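Local coordinates for protein Cas13d (uncultured Ruminococcus sp, PDB 6IV9) that binds CRISPR RNA as the Cas13d effector and probably uses its HEPN domains in processing that RNA and cleaving target RNA, at residues D663-V674 and L683-M693. The protein carries 2 engineered substitutions. Sequence-based numbering, arbitrary orientation.
With nucleotides of chain B.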
ATOM      1  N   ASP A 663      15.126  21.260  -0.021  1.00 33.53           N
ATOM      2  CA  ASP A 663      16.261  22.090  -0.486  1.00 34.47           C
ATOM      3  C   ASP A 663      17.580  21.374  -0.207  1.00 32.81           C
ATOM      4  O   ASP A 663      18.426  21.404  -1.070  1.00 32.32           O
ATOM      5  CB  ASP A 663      16.282  23.449   0.211  1.00 34.26           C
ATOM      6  CG  ASP A 663      15.090  24.337  -0.073  1.00 38.70           C
ATOM      7  OD1 ASP A 663      14.432  24.131  -1.077  1.00 36.10           O
ATOM      8  OD2 ASP A 663      14.862  25.242   0.720  1.00 40.97           O
ATOM      9  N   THR A 664      17.722  20.725   0.941  1.00 31.58           N
ATOM     10  CA  THR A 664      18.996  20.023   1.227  1.00 33.11           C
ATOM     11  C   THR A 664      19.231  18.931   0.176  1.00 32.87           C
ATOM     12  O   THR A 664      20.348  18.757  -0.219  1.00 33.03           O
ATOM     13  CB  THR A 664      19.025  19.453   2.649  1.00 40.12           C
ATOM     14  OG1 THR A 664      17.965  18.513   2.737  1.00 49.50           O
ATOM     15  CG2 THR A 664      18.828  20.513   3.704  1.00 48.89           C
ATOM     16  N   GLN A 665      18.196  18.206  -0.217  1.00 30.01           N
ATOM     17  CA  GLN A 665      18.332  17.162  -1.259  1.00 27.56           C
ATOM     18  C   GLN A 665      18.663  17.778  -2.626  1.00 26.67           C
ATOM     19  O   GLN A 665      19.469  17.219  -3.327  1.00 27.05           O
ATOM     20  CB  GLN A 665      17.131  16.226  -1.258  1.00 29.94           C
ATOM     21  CG  GLN A 665      17.381  14.951  -2.043  1.00 41.14           C
ATOM     22  CD  GLN A 665      18.731  14.310  -1.824  1.00 43.53           C
ATOM     23  OE1 GLN A 665      19.144  14.070  -0.698  1.00 46.33           O
ATOM     24  NE2 GLN A 665      19.422  14.005  -2.906  1.00 29.59           N
ATOM     25  N   ILE A 666      18.052  18.902  -2.969  1.00 24.13           N
ATOM     26  CA  ILE A 666      18.344  19.556  -4.274  1.00 25.17           C
ATOM     27  C   ILE A 666      19.836  19.922  -4.317  1.00 26.35           C
ATOM     28  O   ILE A 666      20.454  19.722  -5.333  1.00 25.58           O
ATOM     29  CB  ILE A 666      17.436  20.778  -4.484  1.00 27.45           C
ATOM     30  CG1 ILE A 666      15.989  20.361  -4.724  1.00 24.92           C
ATOM     31  CG2 ILE A 666      17.954  21.660  -5.602  1.00 26.66           C
ATOM     32  CD1 ILE A 666      15.805  19.444  -5.886  1.00 27.91           C
ATOM     33  N   GLU A 667      20.378  20.417  -3.214  1.00 26.98           N
ATOM     34  CA  GLU A 667      21.814  20.775  -3.166  1.00 31.18           C
ATOM     35  C   GLU A 667      22.662  19.516  -3.383  1.00 29.39           C
ATOM     36  O   GLU A 667      23.655  19.603  -4.068  1.00 28.06           O
ATOM     37  CB  GLU A 667      22.138  21.470  -1.847  1.00 34.26           C
ATOM     38  CG  GLU A 667      21.426  22.792  -1.672  1.00 43.58           C
ATOM     39  CD  GLU A 667      22.303  24.019  -1.822  1.00 53.61           C
ATOM     40  OE1 GLU A 667      23.343  23.920  -2.468  1.00 62.37           O
ATOM     41  OE2 GLU A 667      21.934  25.058  -1.312  1.00 47.78           O
ATOM     42  N   ARG A 668      22.276  18.397  -2.780  1.00 28.33           N
ATOM     43  CA  ARG A 668      23.033  17.136  -2.975  1.00 27.99           C
ATOM     44  C   ARG A 668      22.955  16.689  -4.438  1.00 27.18           C
ATOM     45  O   ARG A 668      23.963  16.331  -4.986  1.00 29.08           O
ATOM     46  CB  ARG A 668      22.449  16.028  -2.105  1.00 32.56           C
ATOM     47  CG  ARG A 668      22.774  16.141  -0.630  1.00 45.25           C
ATOM     48  CD  ARG A 668      22.247  14.914   0.071  1.00 54.28           C
ATOM     49  NE  ARG A 668      22.412  15.011   1.497  1.00 63.90           N
ATOM     50  CZ  ARG A 668      21.467  15.431   2.312  1.00 78.29           C
ATOM     51  NH1 ARG A 668      21.792  16.052   3.430  1.00 89.63           N
ATOM     52  NH2 ARG A 668      20.198  15.240   2.005  1.00 77.25           N
ATOM     53  N   TYR A 669      21.771  16.718  -5.029  1.00 26.05           N
ATOM     54  CA  TYR A 669      21.620  16.312  -6.443  1.00 25.72           C
ATOM     55  C   TYR A 669      22.421  17.248  -7.346  1.00 26.89           C
ATOM     56  O   TYR A 669      23.061  16.803  -8.261  1.00 25.68           O
ATOM     57  CB  TYR A 669      20.159  16.420  -6.862  1.00 25.22           C
ATOM     58  CG  TYR A 669      19.283  15.279  -6.432  1.00 25.78           C
ATOM     59  CD1 TYR A 669      19.639  13.968  -6.675  1.00 24.54           C
ATOM     60  CD2 TYR A 669      18.075  15.517  -5.808  1.00 28.07           C
ATOM     61  CE1 TYR A 669      18.832  12.921  -6.278  1.00 28.07           C
ATOM     62  CE2 TYR A 669      17.251  14.485  -5.414  1.00 27.62           C
ATOM     63  CZ  TYR A 669      17.628  13.181  -5.658  1.00 29.18           C
ATOM     64  OH  TYR A 669      16.820  12.172  -5.280  1.00 28.53           O
ATOM     65  N   TYR A 670      22.346  18.534  -7.066  1.00 26.05           N
ATOM     66  CA  TYR A 670      23.055  19.518  -7.911  1.00 26.83           C
ATOM     67  C   TYR A 670      24.565  19.262  -7.876  1.00 28.73           C
ATOM     68  O   TYR A 670      25.191  19.276  -8.896  1.00 29.42           O
ATOM     69  CB  TYR A 670      22.712  20.927  -7.436  1.00 30.26           C
ATOM     70  CG  TYR A 670      23.304  22.017  -8.281  1.00 26.12           C
ATOM     71  CD1 TYR A 670      22.769  22.326  -9.508  1.00 26.94           C
ATOM     72  CD2 TYR A 670      24.407  22.731  -7.853  1.00 31.40           C
ATOM     73  CE1 TYR A 670      23.309  23.318 -10.297  1.00 30.85           C
ATOM     74  CE2 TYR A 670      24.959  23.733  -8.625  1.00 29.04           C
ATOM     75  CZ  TYR A 670      24.410  24.023  -9.855  1.00 31.13           C
ATOM     76  OH  TYR A 670      24.943  24.997 -10.631  1.00 32.31           O
ATOM     77  N   LYS A 671      25.112  19.022  -6.700  1.00 28.55           N
ATOM     78  CA  LYS A 671      26.556  18.752  -6.545  1.00 34.49           C
ATOM     79  C   LYS A 671      26.962  17.436  -7.226  1.00 36.46           C
ATOM     80  O   LYS A 671      28.037  17.377  -7.753  1.00 31.62           O
ATOM     81  CB  LYS A 671      26.897  18.727  -5.060  1.00 38.15           C
ATOM     82  CG  LYS A 671      28.372  18.799  -4.720  1.00 54.42           C
ATOM     83  CD  LYS A 671      28.625  19.380  -3.346  1.00 62.12           C
ATOM     84  CE  LYS A 671      29.689  18.639  -2.569  1.00 71.29           C
ATOM     85  NZ  LYS A 671      30.809  19.532  -2.200  1.00 80.35           N
ATOM     86  N   SER A 672      26.153  16.395  -7.108  1.00 28.03           N
ATOM     87  CA  SER A 672      26.485  15.080  -7.705  1.00 29.96           C
ATOM     88  C   SER A 672      26.226  14.988  -9.214  1.00 31.83           C
ATOM     89  O   SER A 672      26.899  14.208  -9.844  1.00 33.58           O
ATOM     90  CB  SER A 672      25.811  13.986  -6.962  1.00 30.79           C
ATOM     91  OG  SER A 672      24.423  14.136  -7.050  1.00 32.45           O
ATOM     92  N   CYS A 673      25.255  15.725  -9.748  1.00 28.05           N
ATOM     93  CA  CYS A 673      24.876  15.588 -11.178  1.00 27.14           C
ATOM     94  C   CYS A 673      25.517  16.621 -12.109  1.00 31.53           C
ATOM     95  O   CYS A 673      25.656  16.316 -13.267  1.00 28.31           O
ATOM     96  CB  CYS A 673      23.368  15.712 -11.342  1.00 28.79           C
ATOM     97  SG  CYS A 673      22.449  14.430 -10.463  0.99 30.01           S
ATOM     98  N   VAL A 674      25.870  17.793 -11.600  1.00 30.45           N
ATOM     99  CA  VAL A 674      26.406  18.875 -12.471  1.00 32.27           C
ATOM    100  C   VAL A 674      27.935  18.847 -12.422  1.00 28.66           C
ATOM    101  O   VAL A 674      28.474  18.849 -11.351  1.00 31.89           O
ATOM    102  CB  VAL A 674      25.810  20.234 -12.071  1.00 34.44           C
ATOM    103  CG1 VAL A 674      26.403  21.370 -12.873  1.00 34.47           C
ATOM    104  CG2 VAL A 674      24.303  20.235 -12.209  1.00 35.48           C
ATOM    105  N   LEU A 683      18.507  28.349  -5.203  1.00 32.94           N
ATOM    106  CA  LEU A 683      17.873  27.011  -5.237  1.00 33.91           C
ATOM    107  C   LEU A 683      17.005  26.912  -6.489  1.00 32.32           C
ATOM    108  O   LEU A 683      17.001  25.874  -7.095  1.00 30.55           O
ATOM    109  CB  LEU A 683      17.061  26.800  -3.961  1.00 36.02           C
ATOM    110  CG  LEU A 683      17.883  26.355  -2.760  1.00 40.60           C
ATOM    111  CD1 LEU A 683      17.137  26.607  -1.470  1.00 45.83           C
ATOM    112  CD2 LEU A 683      18.275  24.900  -2.867  1.00 37.20           C
ATOM    113  N   GLU A 684      16.311  27.986  -6.852  1.00 31.65           N
ATOM    114  CA  GLU A 684      15.477  27.947  -8.074  1.00 33.39           C
ATOM    115  C   GLU A 684      16.382  27.727  -9.290  1.00 34.58           C
ATOM    116  O   GLU A 684      15.969  27.039 -10.189  1.00 32.13           O
ATOM    117  CB  GLU A 684      14.595  29.188  -8.198  1.00 39.61           C
ATOM    118  CG  GLU A 684      13.575  29.108  -9.324  1.00 42.73           C
ATOM    119  CD  GLU A 684      12.401  28.138  -9.203  1.00 56.71           C
ATOM    120  OE1 GLU A 684      12.348  27.340  -8.245  1.00 59.33           O
ATOM    121  OE2 GLU A 684      11.533  28.178 -10.075  1.00 63.76           O
ATOM    122  N   ALA A 685      17.550  28.366  -9.317  1.00 31.45           N
ATOM    123  CA  ALA A 685      18.498  28.183 -10.433  1.00 32.20           C
ATOM    124  C   ALA A 685      18.976  26.727 -10.457  1.00 26.48           C
ATOM    125  O   ALA A 685      19.067  26.175 -11.513  1.00 28.12           O
ATOM    126  CB  ALA A 685      19.650  29.133 -10.290  1.00 32.25           C
ATOM    127  N   LYS A 686      19.280  26.166  -9.299  1.00 27.01           N
ATOM    128  CA  LYS A 686      19.743  24.763  -9.212  1.00 26.86           C
ATOM    129  C   LYS A 686      18.633  23.826  -9.698  1.00 28.39           C
ATOM    130  O   LYS A 686      18.926  22.949 -10.469  1.00 27.67           O
ATOM    131  CB  LYS A 686      20.169  24.455  -7.779  1.00 30.16           C
ATOM    132  CG  LYS A 686      21.365  25.249  -7.290  1.00 30.98           C
ATOM    133  CD  LYS A 686      21.839  24.830  -5.947  1.00 34.72           C
ATOM    134  CE  LYS A 686      23.208  25.385  -5.652  1.00 41.09           C
ATOM    135  NZ  LYS A 686      23.197  26.271  -4.483  1.00 36.20           N
ATOM    136  N   ARG A 687      17.397  24.062  -9.283  1.00 27.15           N
ATOM    137  CA  ARG A 687      16.274  23.219  -9.759  1.00 29.17           C
ATOM    138  C   ARG A 687      16.151  23.391 -11.273  1.00 30.56           C
ATOM    139  O   ARG A 687      16.004  22.407 -11.952  1.00 25.86           O
ATOM    140  CB  ARG A 687      14.970  23.596  -9.057  1.00 28.82           C
ATOM    141  CG  ARG A 687      14.887  23.179  -7.598  1.00 28.76           C
ATOM    142  CD  ARG A 687      13.505  23.369  -7.005  1.00 29.32           C
ATOM    143  NE  ARG A 687      13.300  22.733  -5.723  1.00 29.68           N
ATOM    144  CZ  ARG A 687      13.562  23.269  -4.551  1.00 29.78           C
ATOM    145  NH1 ARG A 687      13.938  24.524  -4.462  1.00 30.07           N
ATOM    146  NH2 ARG A 687      13.454  22.546  -3.462  1.00 28.99           N
ATOM    147  N   SER A 688      16.249  24.633 -11.748  1.00 28.61           N
ATOM    148  CA  SER A 688      16.123  24.939 -13.191  1.00 29.29           C
ATOM    149  C   SER A 688      17.221  24.206 -13.945  1.00 26.13           C
ATOM    150  O   SER A 688      16.945  23.636 -14.971  1.00 28.95           O
ATOM    151  CB  SER A 688      16.176  26.408 -13.456  1.00 33.79           C
ATOM    152  OG  SER A 688      15.037  27.028 -12.933  1.00 35.08           O
ATOM    153  N   GLU A 689      18.441  24.276 -13.432  1.00 26.86           N
ATOM    154  CA  GLU A 689      19.587  23.402 -13.992  0.50 28.56           C
ATOM    155  C   GLU A 689      19.437  21.850 -14.095  1.00 30.56           C
ATOM    156  O   GLU A 689      19.659  21.282 -15.124  1.00 25.58           O
ATOM    157  CB  GLU A 689      20.887  23.796 -13.289  0.50 31.00           C
ATOM    158  CG  GLU A 689      22.126  23.661 -14.154  0.50 34.59           C
ATOM    159  CD  GLU A 689      23.393  24.291 -13.586  0.50 33.06           C
ATOM    160  OE1 GLU A 689      23.288  25.261 -12.814  0.50 33.95           O
ATOM    161  OE2 GLU A 689      24.484  23.816 -13.923  0.50 34.05           O
ATOM    162  N   LEU A 690      18.840  21.293 -13.050  1.00 27.96           N
ATOM    163  CA  LEU A 690      18.531  19.848 -12.991  1.00 27.08           C
ATOM    164  C   LEU A 690      17.420  19.554 -14.005  1.00 26.70           C
ATOM    165  O   LEU A 690      17.495  18.549 -14.657  1.00 28.84           O
ATOM    166  CB  LEU A 690      18.151  19.480 -11.559  1.00 25.16           C
ATOM    167  CG  LEU A 690      19.287  19.607 -10.556  1.00 26.53           C
ATOM    168  CD1 LEU A 690      18.803  19.430  -9.138  1.00 28.21           C
ATOM    169  CD2 LEU A 690      20.387  18.633 -10.876  1.00 31.80           C
ATOM    170  N   ALA A 691      16.436  20.439 -14.119  1.00 26.83           N
ATOM    171  CA  ALA A 691      15.326  20.239 -15.073  1.00 28.09           C
ATOM    172  C   ALA A 691      15.858  20.236 -16.509  1.00 29.67           C
ATOM    173  O   ALA A 691      15.392  19.455 -17.299  1.00 28.38           O
ATOM    174  CB  ALA A 691      14.253  21.261 -14.873  1.00 31.16           C
ATOM    175  N   ARG A 692      16.798  21.124 -16.810  1.00 32.29           N
ATOM    176  CA  ARG A 692      17.408  21.180 -18.158  1.00 33.04           C
ATOM    177  C   ARG A 692      18.179  19.892 -18.433  1.00 28.66           C
ATOM    178  O   ARG A 692      18.120  19.412 -19.535  1.00 31.00           O
ATOM    179  CB  ARG A 692      18.341  22.379 -18.255  1.00 38.41           C
ATOM    180  CG  ARG A 692      17.600  23.672 -18.516  1.00 48.28           C
ATOM    181  CD  ARG A 692      18.535  24.706 -19.103  1.00 56.17           C
ATOM    182  NE  ARG A 692      19.364  25.296 -18.073  1.00 55.68           N
ATOM    183  CZ  ARG A 692      18.945  26.133 -17.142  1.00 48.21           C
ATOM    184  NH1 ARG A 692      19.747  26.437 -16.148  1.00 43.52           N
ATOM    185  NH2 ARG A 692      17.742  26.664 -17.206  1.00 52.43           N
ATOM    186  N   MET A 693      18.882  19.375 -17.437  1.00 29.01           N
ATOM    187  CA  MET A 693      19.653  18.126 -17.624  1.00 33.64           C
ATOM    188  C   MET A 693      18.696  16.986 -17.959  1.00 34.28           C
ATOM    189  O   MET A 693      19.010  16.209 -18.822  1.00 33.21           O
ATOM    190  CB  MET A 693      20.367  17.744 -16.336  1.00 37.57           C
ATOM    191  CG  MET A 693      21.526  18.608 -16.036  1.00 48.90           C
ATOM    192  SD  MET A 693      22.594  17.777 -14.878  1.00 60.06           S
ATOM    193  CE  MET A 693      21.622  16.329 -14.510  1.00 38.46           C
TER
ATOM    194  P     U B  39      16.039   8.897  -2.736  1.00 31.50           P
ATOM    195  OP1   U B  39      16.861   8.420  -3.826  1.00 30.30           O
ATOM    196  OP2   U B  39      15.123   7.911  -2.094  1.00 32.45           O
ATOM    197  O5'   U B  39      16.783   9.634  -1.560  1.00 38.21           O
ATOM    198  C5'   U B  39      17.919  10.472  -1.830  1.00 55.13           C
ATOM    199  C4'   U B  39      18.405  11.074  -0.532  1.00 63.96           C
ATOM    200  O4'   U B  39      17.313  11.772   0.133  1.00 68.05           O
ATOM    201  C3'   U B  39      18.870  10.090   0.522  1.00 65.16           C
ATOM    202  O3'   U B  39      20.136   9.578   0.174  1.00 77.75           O
ATOM    203  C2'   U B  39      18.783  10.942   1.789  1.00 76.18           C
ATOM    204  O2'   U B  39      19.740  11.961   1.989  1.00 86.02           O
ATOM    205  C1'   U B  39      17.461  11.659   1.545  1.00 84.04           C
ATOM    206  N1    U B  39      16.296  10.934   2.068  1.00 94.26           N
ATOM    207  C2    U B  39      16.096  10.939   3.436  1.00100.34           C
ATOM    208  O2    U B  39      16.865  11.478   4.214  1.00 89.00           O
ATOM    209  N3    U B  39      14.974  10.266   3.856  1.00 93.35           N
ATOM    210  C4    U B  39      14.048   9.610   3.064  1.00 93.24           C
ATOM    211  O4    U B  39      13.083   9.059   3.585  1.00 87.80           O
ATOM    212  C5    U B  39      14.327   9.653   1.662  1.00 96.22           C
ATOM    213  C6    U B  39      15.414  10.297   1.222  1.00 91.15           C
ATOM    214  P     U B  38       9.973   7.923  -2.316  1.00 28.21           P
ATOM    215  OP1   U B  38       8.810   7.860  -3.140  1.00 28.95           O
ATOM    216  OP2   U B  38      10.745   6.755  -1.977  1.00 29.16           O
ATOM    217  O5'   U B  38      10.923   8.960  -3.057  1.00 29.51           O
ATOM    218  C5'   U B  38      12.212   9.129  -2.601  1.00 27.31           C
ATOM    219  C4'   U B  38      12.788  10.399  -3.190  1.00 29.35           C
ATOM    220  O4'   U B  38      11.925  11.504  -2.835  1.00 32.83           O
ATOM    221  C3'   U B  38      14.128  10.738  -2.569  1.00 29.65           C
ATOM    222  O3'   U B  38      15.135  10.087  -3.349  1.00 27.46           O
ATOM    223  C2'   U B  38      14.177  12.262  -2.674  1.00 33.66           C
ATOM    224  O2'   U B  38      14.519  12.695  -3.971  1.00 32.42           O
ATOM    225  C1'   U B  38      12.714  12.626  -2.474  1.00 37.92           C
ATOM    226  N1    U B  38      12.394  13.014  -1.098  1.00 37.28           N
ATOM    227  C2    U B  38      11.380  13.944  -0.936  1.00 40.51           C
ATOM    228  O2    U B  38      10.777  14.433  -1.886  1.00 39.36           O
ATOM    229  N3    U B  38      11.085  14.257   0.375  1.00 35.32           N
ATOM    230  C4    U B  38      11.680  13.724   1.518  1.00 43.89           C
ATOM    231  O4    U B  38      11.302  14.093   2.642  1.00 42.63           O
ATOM    232  C5    U B  38      12.684  12.723   1.256  1.00 48.23           C
ATOM    233  C6    U B  38      12.999  12.414  -0.015  1.00 34.44           C
TER
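Lys686 lays its aliphatic chain over one face of the Tyr670 ring in a CH-pi contact, CG 3.8 Å from the ring centroid and 6° off the normal; Glu689 lies at the edge. The setting is a helix-loop-helix pair, 663-673 and 683-693, whose axes approach to 9.9 Å. With CG anti to the backbone N (chi1 -176°), the Tyr670 ring reaches across to the second helix. In one of two modelled conformers of Glu689, Tyr670 OH donates to OE1 from above the carboxylate plane, a bond therefore less certain than the rest, while Asp678 N in the connecting loop also bonds this hydroxyl. Replacing Tyr670 by an alanine removes ring and hydroxyl together, which is likely to uncover the Lys686 methylenes and leave the Asp678 amide without this acceptor. The Lys686 chain runs on past the ring, and NZ makes a salt bridge to Glu667 OE1 (3.1 Å) and hydrogen bonds to the carbonyls of Met679 and Ser681. The guanidinium of Arg687 likewise separates face from edge: Ile666 CG1 packs over the former, NE bonds Leu658 O of helix 651-660 and NH2 bonds Ile661 O in the loop that follows. Between these polar flanks, knobs-into-holes packing seats Ile666 among Leu683, Lys686, Arg687 and Leu690, and Leu690 among Ile666, Tyr669, Tyr670 and Cys673. Away from this seam, Tyr669 OH hydrogen-bonds the ribose O2' of U38 of chain B. At the Arg687 edge, NH2 makes a salt bridge to Asp663 OD1 at 3.0 Å, close to the guanidinium plane.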